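Long-range contact in surface layer protein (Geobacillus stearothermophilus, PDB 2RA1), which probably builds the crystalline surface layer of the bacterial cell, this piece being its N-terminal part with coiled-coil and Ig-like domains: residues V246-P251 / S306-T311. Sequence-based numbering, arbitrary orientation.
Sequences VTFTKP and SGLKDT
Pro251 and Thr311 share the one backbone hydrogen bond of this contact. Thr311 N donates a hydrogen bond to Pro251 O at 3.0 Å. The bond is bent, with 136° at the hydrogen, and the donor stands above the carbonyl plane.

The charged pair is Lys250 with Asp310. Lys250 NZ lies 3.5 Å from Asp310 OD2, a salt bridge whose hydrogen bond is weak. Lys250 turns CG roughly opposite the backbone N (chi1 -151°), and beyond CG the chain runs extended, which lays it obliquely across the carboxylate. Its methylene groups therefore touch the acid as well: Lys250 CG sits 3.7 Å from Asp310 OD1. The stronger hold on the ammonium group is Leu229 O, with Glu226 O as a weak further acceptor. Asp310 is buried and also touches Pro231. With an alanine here instead of Lys250, the buried Asp310 carboxylate is likely to lose this countercharge, and the Leu229 carbonyl this donor.

Both segments belong to the bacterial Ig-like domain, a beta fold that follows the helical part of the chain. Residues 246-251 are the end of strand 243-248 and the loop after it. Residues 306-311 form the loop that leaves strand 300-305. The contact thus joins a strand end to a loop at the side of the domain near helix 211-228.

Apolar contacts are few. The Pro251 ring meets the Thr311 methyl, CG to CG2, at 3.6 Å. Because Thr311 holds OG1 anti to N (chi1 177°), the methyl and not the hydroxyl comes against the proline ring. Deeper in, Leu308 CD2 comes obliquely to the Phe248 ring, 4.4 Å from CE2. Phe316 touches Leu308, and Leu285 packs on Pro251.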
# COMPACT_ATOMS: atom_id res chain seq x y z
N VAL A 246 -1.03 18.06 27.83
CA VAL A 246 0.24 17.46 27.41
C VAL A 246 -0.01 16.29 26.46
O VAL A 246 -0.90 15.47 26.68
CB VAL A 246 1.06 16.98 28.61
CG1 VAL A 246 0.25 16.02 29.45
CG2 VAL A 246 2.38 16.34 28.13
N THR A 247 0.79 16.23 25.39
CA THR A 247 0.67 15.17 24.39
C THR A 247 1.88 14.22 24.38
O THR A 247 3.03 14.66 24.41
CB THR A 247 0.52 15.77 22.98
OG1 THR A 247 -0.62 16.64 22.95
CG2 THR A 247 0.34 14.67 21.94
N PHE A 248 1.63 12.91 24.35
CA PHE A 248 2.71 11.93 24.28
C PHE A 248 2.77 11.22 22.92
O PHE A 248 1.74 11.03 22.25
CB PHE A 248 2.57 10.89 25.39
CG PHE A 248 2.30 11.47 26.75
CD1 PHE A 248 1.09 11.24 27.39
CD2 PHE A 248 3.25 12.24 27.40
CE1 PHE A 248 0.84 11.77 28.65
CE2 PHE A 248 3.00 12.78 28.66
CZ PHE A 248 1.80 12.54 29.29
N THR A 249 3.97 10.82 22.50
CA THR A 249 4.12 10.10 21.24
C THR A 249 3.90 8.61 21.45
O THR A 249 4.25 7.80 20.60
CB THR A 249 5.53 10.31 20.63
OG1 THR A 249 6.51 9.71 21.48
CG2 THR A 249 5.84 11.79 20.44
N LYS A 250 3.32 8.24 22.58
CA LYS A 250 3.31 6.85 23.01
C LYS A 250 2.63 6.77 24.36
O LYS A 250 3.04 7.45 25.30
CB LYS A 250 4.76 6.36 23.11
CG LYS A 250 4.96 4.87 22.87
CD LYS A 250 6.41 4.57 22.50
CE LYS A 250 6.64 3.07 22.34
NZ LYS A 250 8.06 2.71 22.54
N PRO A 251 1.58 5.94 24.48
CA PRO A 251 0.77 5.86 25.70
C PRO A 251 1.62 5.79 26.96
O PRO A 251 2.66 5.12 27.00
CB PRO A 251 -0.02 4.55 25.52
CG PRO A 251 0.76 3.80 24.45
CD PRO A 251 1.19 4.89 23.53
N SER A 306 9.50 14.86 34.16
CA SER A 306 10.53 13.90 34.51
C SER A 306 9.86 12.67 35.06
O SER A 306 8.73 12.73 35.50
CB SER A 306 11.47 14.48 35.56
OG SER A 306 10.73 15.19 36.54
N GLY A 307 10.56 11.55 35.02
CA GLY A 307 10.09 10.34 35.68
C GLY A 307 8.92 9.59 35.04
O GLY A 307 8.40 8.65 35.63
N LEU A 308 8.51 10.01 33.85
CA LEU A 308 7.45 9.31 33.15
C LEU A 308 7.95 7.99 32.54
O LEU A 308 9.10 7.90 32.11
CB LEU A 308 6.93 10.21 32.03
CG LEU A 308 5.88 11.28 32.34
CD1 LEU A 308 5.70 11.44 33.82
CD2 LEU A 308 6.27 12.58 31.67
N LYS A 309 7.09 6.98 32.51
CA LYS A 309 7.42 5.73 31.83
C LYS A 309 6.37 5.35 30.80
O LYS A 309 5.27 5.89 30.80
CB LYS A 309 7.58 4.58 32.84
CG LYS A 309 8.60 4.84 33.94
CD LYS A 309 8.44 3.87 35.11
CE LYS A 309 9.04 2.51 34.82
NZ LYS A 309 10.45 2.62 34.33
N ASP A 310 6.74 4.41 29.92
CA ASP A 310 5.84 3.87 28.89
C ASP A 310 4.67 3.10 29.47
O ASP A 310 4.68 2.72 30.64
CB ASP A 310 6.61 2.92 27.97
CG ASP A 310 7.00 3.57 26.68
OD1 ASP A 310 6.36 4.58 26.32
OD2 ASP A 310 7.92 3.06 26.02
N THR A 311 3.68 2.85 28.63
CA THR A 311 2.64 1.89 28.95
C THR A 311 3.31 0.54 29.16
O THR A 311 2.74 -0.37 29.76
CB THR A 311 1.62 1.75 27.82
OG1 THR A 311 0.66 0.75 28.16
CG2 THR A 311 2.31 1.35 26.52